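Local coordinates for protein putative HAD-hydrolase YfnB (Bacillus subtilis, PDB 3ED5) that is a putative hydrolase of the HAD-like superfamily, probably acting on phosphate esters and perhaps as a 5'-nucleotidase, at residues 152-157 with 164-169; 184-189 with 208-213. All coordinates share one frame; numbering follows the deposited sequence.

Contact 1 of 2, residues 152-157 with 164-169; sequences EDTGFQ and FNYVFE. With FMT (formic acid), chain D.
Thr154 lays its methyl over one face of the Tyr166 ring, a CH-pi contact that joins an ST turn in the loop after strand 147-150 to helix 161-169 of the HAD fold. The evidence is metric: Thr154 CG2 lies 3.7 Å from the centroid of the Tyr166 ring and only 18° off the ring normal, displaced toward the CG-CD2 side. With CG anti to the backbone N (chi1 179°), the Tyr166 ring reaches across to the loop. Further van der Waals contact comes from Asp153, whose CB is 3.7 Å from Tyr166 OH and whose backbone O is 3.6 Å from Tyr166 CE1.

The polar bonds of the loop act on the other branch of the threonine side chain, OG1. Thr154 OG1 accepts from Phe156 N at 2.9 Å with an N-H...O angle of 154°, the bond that defines the ST turn, and donates to Ser151 O; gripped by these two bonds, the side chain is likely to keep the rotation that turns CG2 to the ring. Gly155 suits the turn, since at its backbone angles a beta carbon would collide with Thr154 O. Arg170, farther along the chain, makes a cation-pi contact with the Tyr166 ring.

A formic acid molecule, probably from the crystallisation liquor, sits beyond the turn. Gln157 NE2 donates to its O1 at 3.2 Å, while its O2 comes within 2.7 Å of Gly155 O.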
loop_
_atom_site.group_PDB
_atom_site.type_symbol
_atom_site.label_atom_id
_atom_site.label_comp_id
_atom_site.label_asym_id
_atom_site.label_seq_id
_atom_site.Cartn_x
_atom_site.Cartn_y
_atom_site.Cartn_z
ATOM N N GLU A 152 7.078 -3.429 9.784
ATOM C CA GLU A 152 7.140 -4.207 11.031
ATOM C C GLU A 152 8.558 -4.574 11.450
ATOM O O GLU A 152 8.811 -4.910 12.608
ATOM C CB GLU A 152 6.247 -5.459 10.919
ATOM C CG GLU A 152 6.687 -6.462 9.840
ATOM C CD GLU A 152 5.635 -7.523 9.598
ATOM O OE1 GLU A 152 4.555 -7.207 9.081
ATOM O OE2 GLU A 152 5.885 -8.684 9.943
ATOM N N ASP A 153 9.497 -4.466 10.517
ATOM C CA ASP A 153 10.916 -4.692 10.826
ATOM C C ASP A 153 11.621 -3.470 11.385
ATOM O O ASP A 153 12.780 -3.568 11.845
ATOM C CB ASP A 153 11.652 -5.046 9.536
ATOM C CG ASP A 153 11.401 -6.453 9.083
ATOM O OD1 ASP A 153 10.634 -7.215 9.738
ATOM O OD2 ASP A 153 11.983 -6.800 8.028
ATOM N N THR A 154 10.966 -2.317 11.322
ATOM C CA THR A 154 11.644 -1.029 11.518
ATOM C C THR A 154 11.373 -0.382 12.860
ATOM O O THR A 154 12.121 0.493 13.272
ATOM C CB THR A 154 11.257 0.012 10.397
ATOM O OG1 THR A 154 9.945 0.555 10.657
ATOM C CG2 THR A 154 11.304 -0.612 8.990
ATOM N N GLY A 155 10.276 -0.773 13.513
ATOM C CA GLY A 155 9.821 -0.106 14.717
ATOM C C GLY A 155 8.952 1.093 14.449
ATOM O O GLY A 155 8.372 1.645 15.392
ATOM N N PHE A 156 8.875 1.491 13.167
ATOM C CA PHE A 156 8.155 2.672 12.725
ATOM C C PHE A 156 7.300 2.269 11.509
ATOM O O PHE A 156 7.175 1.074 11.202
ATOM C CB PHE A 156 9.163 3.791 12.351
ATOM C CG PHE A 156 10.135 4.123 13.450
ATOM C CD1 PHE A 156 9.845 5.104 14.385
ATOM C CD2 PHE A 156 11.355 3.443 13.540
ATOM C CE1 PHE A 156 10.781 5.416 15.421
ATOM C CE2 PHE A 156 12.293 3.741 14.552
ATOM C CZ PHE A 156 11.988 4.721 15.506
ATOM N N GLN A 157 6.728 3.243 10.815
ATOM C CA GLN A 157 5.869 2.954 9.671
ATOM C C GLN A 157 5.864 4.186 8.791
ATOM O O GLN A 157 6.076 5.269 9.290
ATOM C CB GLN A 157 4.420 2.587 10.128
ATOM C CG GLN A 157 3.651 3.665 10.902
ATOM C CD GLN A 157 4.164 3.932 12.313
ATOM O OE1 GLN A 157 4.615 3.019 13.026
ATOM N NE2 GLN A 157 4.104 5.214 12.740
ATOM N N PHE A 164 11.868 5.622 6.707
ATOM C CA PHE A 164 12.704 5.854 5.526
ATOM C C PHE A 164 14.190 5.766 5.824
ATOM O O PHE A 164 14.935 5.258 5.005
ATOM C CB PHE A 164 12.310 7.149 4.840
ATOM C CG PHE A 164 10.971 7.040 4.182
ATOM C CD1 PHE A 164 10.851 6.376 2.961
ATOM C CD2 PHE A 164 9.823 7.507 4.817
ATOM C CE1 PHE A 164 9.599 6.202 2.357
ATOM C CE2 PHE A 164 8.566 7.339 4.216
ATOM C CZ PHE A 164 8.462 6.700 2.977
ATOM N N ASN A 165 14.601 6.179 7.019
ATOM C CA ASN A 165 16.035 6.050 7.376
ATOM C C ASN A 165 16.463 4.600 7.280
ATOM O O ASN A 165 17.571 4.277 6.824
ATOM C CB ASN A 165 16.332 6.503 8.810
ATOM C CG ASN A 165 16.186 7.992 9.016
ATOM O OD1 ASN A 165 16.137 8.786 8.058
ATOM N ND2 ASN A 165 16.127 8.393 10.281
ATOM N N TYR A 166 15.592 3.720 7.778
ATOM C CA TYR A 166 15.835 2.294 7.777
ATOM C C TYR A 166 16.030 1.759 6.348
ATOM O O TYR A 166 16.999 1.012 6.065
ATOM C CB TYR A 166 14.645 1.578 8.478
ATOM C CG TYR A 166 14.769 0.073 8.507
ATOM C CD1 TYR A 166 15.151 -0.592 9.677
ATOM C CD2 TYR A 166 14.454 -0.694 7.377
ATOM C CE1 TYR A 166 15.264 -1.998 9.693
ATOM C CE2 TYR A 166 14.567 -2.069 7.384
ATOM C CZ TYR A 166 14.966 -2.710 8.532
ATOM O OH TYR A 166 15.066 -4.087 8.522
ATOM N N VAL A 167 15.138 2.180 5.454
ATOM C CA VAL A 167 15.191 1.800 4.033
ATOM C C VAL A 167 16.483 2.333 3.399
ATOM O O VAL A 167 17.203 1.588 2.710
ATOM C CB VAL A 167 14.019 2.392 3.279
ATOM C CG1 VAL A 167 14.133 2.156 1.743
ATOM C CG2 VAL A 167 12.716 1.772 3.822
ATOM N N PHE A 168 16.750 3.606 3.625
ATOM C CA PHE A 168 17.940 4.239 2.971
ATOM C C PHE A 168 19.261 3.595 3.368
ATOM O O PHE A 168 20.174 3.470 2.540
ATOM C CB PHE A 168 17.993 5.745 3.243
ATOM C CG PHE A 168 16.780 6.505 2.762
ATOM C CD1 PHE A 168 15.874 5.935 1.863
ATOM C CD2 PHE A 168 16.571 7.813 3.204
ATOM C CE1 PHE A 168 14.768 6.655 1.397
ATOM C CE2 PHE A 168 15.459 8.552 2.753
ATOM C CZ PHE A 168 14.552 7.962 1.852
ATOM N N GLU A 169 19.367 3.188 4.633
ATOM C CA GLU A 169 20.596 2.554 5.115
ATOM C C GLU A 169 20.818 1.208 4.422
ATOM O O GLU A 169 21.896 0.681 4.431
ATOM C CB GLU A 169 20.524 2.369 6.634
ATOM C CG GLU A 169 20.647 3.653 7.441
ATOM C CD GLU A 169 21.962 4.421 7.183
ATOM O OE1 GLU A 169 23.055 3.833 7.318
ATOM O OE2 GLU A 169 21.895 5.628 6.831
HETATM C C FMT D . 6.272 4.746 16.113
HETATM O O1 FMT D . 5.105 5.107 15.786
HETATM O O2 FMT D . 6.687 3.562 16.200
#

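Contact 2 of 2, residues 184-189 with 208-213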
loop_
_atom_site.group_PDB
_atom_site.type_symbol
_atom_site.label_atom_id
_atom_site.label_comp_id
_atom_site.label_asym_id
_atom_site.label_seq_id
_atom_site.Cartn_x
_atom_site.Cartn_y
_atom_site.Cartn_z
ATOM N N ASP A 184 -0.078 5.433 -3.842
ATOM C CA ASP A 184 -1.423 6.011 -3.933
ATOM C C ASP A 184 -1.844 6.779 -2.684
ATOM O O ASP A 184 -2.854 7.503 -2.714
ATOM C CB ASP A 184 -2.433 4.880 -4.139
ATOM C CG ASP A 184 -2.595 4.050 -2.907
ATOM O OD1 ASP A 184 -1.576 3.582 -2.359
ATOM O OD2 ASP A 184 -3.742 3.857 -2.476
ATOM N N SER A 185 -1.103 6.610 -1.582
ATOM C CA SER A 185 -1.482 7.252 -0.312
ATOM C C SER A 185 -0.812 8.608 -0.115
ATOM O O SER A 185 0.417 8.704 -0.022
ATOM C CB SER A 185 -1.165 6.337 0.879
ATOM O OG SER A 185 -1.310 7.076 2.103
ATOM N N LEU A 186 -1.615 9.671 -0.037
ATOM C CA LEU A 186 -1.067 10.999 0.274
ATOM C C LEU A 186 -0.354 11.011 1.618
ATOM O O LEU A 186 0.681 11.671 1.773
ATOM C CB LEU A 186 -2.191 12.038 0.330
ATOM C CG LEU A 186 -2.812 12.390 -1.013
ATOM C CD1 LEU A 186 -3.967 13.378 -0.718
ATOM C CD2 LEU A 186 -1.771 13.062 -1.869
ATOM N N THR A 187 -0.922 10.263 2.569
ATOM C CA THR A 187 -0.444 10.297 3.937
ATOM C C THR A 187 0.748 9.394 4.216
ATOM O O THR A 187 1.591 9.773 5.036
ATOM C CB THR A 187 -1.562 10.020 4.966
ATOM O OG1 THR A 187 -2.141 8.731 4.723
ATOM C CG2 THR A 187 -2.678 11.085 4.879
ATOM N N ALA A 188 0.829 8.229 3.579
ATOM C CA ALA A 188 1.926 7.304 3.834
ATOM C C ALA A 188 3.020 7.532 2.825
ATOM O O ALA A 188 4.212 7.596 3.201
ATOM C CB ALA A 188 1.478 5.857 3.746
ATOM N N ASP A 189 2.637 7.627 1.543
ATOM C CA ASP A 189 3.662 7.624 0.457
ATOM C C ASP A 189 4.131 9.013 0.096
ATOM O O ASP A 189 5.345 9.278 0.032
ATOM C CB ASP A 189 3.126 6.922 -0.799
ATOM C CG ASP A 189 2.735 5.486 -0.539
ATOM O OD1 ASP A 189 3.551 4.752 0.060
ATOM O OD2 ASP A 189 1.590 5.126 -0.916
ATOM N N LYS A 208 -9.116 11.619 -6.946
ATOM C CA LYS A 208 -9.510 11.948 -5.582
ATOM C C LYS A 208 -9.003 13.326 -5.231
ATOM O O LYS A 208 -7.974 13.776 -5.761
ATOM C CB LYS A 208 -8.938 10.919 -4.602
ATOM C CG LYS A 208 -9.587 9.545 -4.765
ATOM C CD LYS A 208 -8.928 8.536 -3.812
ATOM C CE LYS A 208 -9.430 7.119 -4.093
ATOM N NZ LYS A 208 -10.889 6.954 -3.851
ATOM N N PRO A 209 -9.734 14.030 -4.359
ATOM C CA PRO A 209 -9.243 15.324 -3.933
ATOM C C PRO A 209 -8.010 15.197 -3.056
ATOM O O PRO A 209 -7.732 14.138 -2.468
ATOM C CB PRO A 209 -10.417 15.896 -3.117
ATOM C CG PRO A 209 -11.106 14.691 -2.608
ATOM C CD PRO A 209 -11.021 13.689 -3.722
ATOM N N ASN A 210 -7.264 16.274 -2.982
ATOM C CA ASN A 210 -6.164 16.331 -2.067
ATOM C C ASN A 210 -6.544 17.098 -0.792
ATOM O O ASN A 210 -6.141 18.242 -0.625
ATOM C CB ASN A 210 -4.965 16.973 -2.766
ATOM C CG ASN A 210 -3.669 16.723 -2.020
ATOM O OD1 ASN A 210 -3.669 16.547 -0.792
ATOM N ND2 ASN A 210 -2.563 16.692 -2.748
ATOM N N VAL A 211 -7.323 16.463 0.094
ATOM C CA VAL A 211 -7.856 17.129 1.303
ATOM C C VAL A 211 -6.734 17.684 2.210
ATOM O O VAL A 211 -6.790 18.860 2.609
ATOM C CB VAL A 211 -8.861 16.229 2.111
ATOM C CG1 VAL A 211 -9.611 17.055 3.158
ATOM C CG2 VAL A 211 -9.854 15.512 1.163
ATOM N N PRO A 212 -5.684 16.871 2.492
ATOM C CA PRO A 212 -4.591 17.414 3.326
ATOM C C PRO A 212 -3.664 18.427 2.635
ATOM O O PRO A 212 -2.835 19.070 3.316
ATOM C CB PRO A 212 -3.809 16.165 3.744
ATOM C CG PRO A 212 -4.134 15.148 2.729
ATOM C CD PRO A 212 -5.530 15.420 2.263
ATOM N N GLU A 213 -3.817 18.577 1.316
ATOM C CA GLU A 213 -2.934 19.411 0.493
ATOM C C GLU A 213 -1.470 19.000 0.626
ATOM O O GLU A 213 -0.593 19.842 0.840
ATOM C CB GLU A 213 -3.101 20.897 0.803
ATOM C CG GLU A 213 -4.512 21.417 0.580
ATOM C CD GLU A 213 -4.636 22.904 0.880
ATOM O OE1 GLU A 213 -3.623 23.643 0.780
ATOM O OE2 GLU A 213 -5.759 23.341 1.212
#
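Leu186 has CG anti to its carbonyl carbon (chi1 -71°) and an extended chi2, and Asn210 has CG anti to the backbone N (chi1 -164°); these rotations bring the leucine methyls against the asparagine amide. The contact joins the N-terminal turn of helix 186-195 to a type I beta turn, Asn210 to Glu213, in the loop between strands 199-203 and 218-220 of the Rossmann-like HAD core. Leu186 CD1 lies 3.2 Å from Asn210 OD1, while Leu186 CD2 lies 3.8 Å from Asn210 ND2, so both branches reach the amide. The CD1 methyl also meets the Pro212 ring, with Leu186 CD1 3.9 Å from Pro212 CG. Asn210 ND2 donates to Ile214 O, and Trp202 on strand 199-203 touches both Leu186 and Asn210. Cutting Asn210 back to an alanine removes the amide, which is likely to leave a gap beside both Leu186 methyls and Ile214 O without that donor.

Ser185, at the N-cap position, caps the turn that carries Leu186. Asp189 closes back on the same serine: its OD2, met on the anti side, accepts from Ser185 N at 3.1 Å, while Ser185 OG accepts from Ala188 N at 2.8 Å.

Both contacts lie at the surface, and neither has a buried residue among those that touch. They bury nearly equal areas, 154 Å² in contact 1 and 157 Å² in contact 2, and each sets a loop against a helix, though the helices and loops differ. Contact 1 is local, beside edge strand 147-150 and away from the annotated site. Contact 2 bridges 18 intervening residues, and its Leu186 side chain is about 11 Å from that of Asp13, the nucleophile by similarity. Contact 1 uses an aromatic face, contact 2 aliphatic branches against an amide and a proline. Their centres are 21 Å apart; Glu60 binds Gln157 through its backbone and Thr187 through its carboxylate.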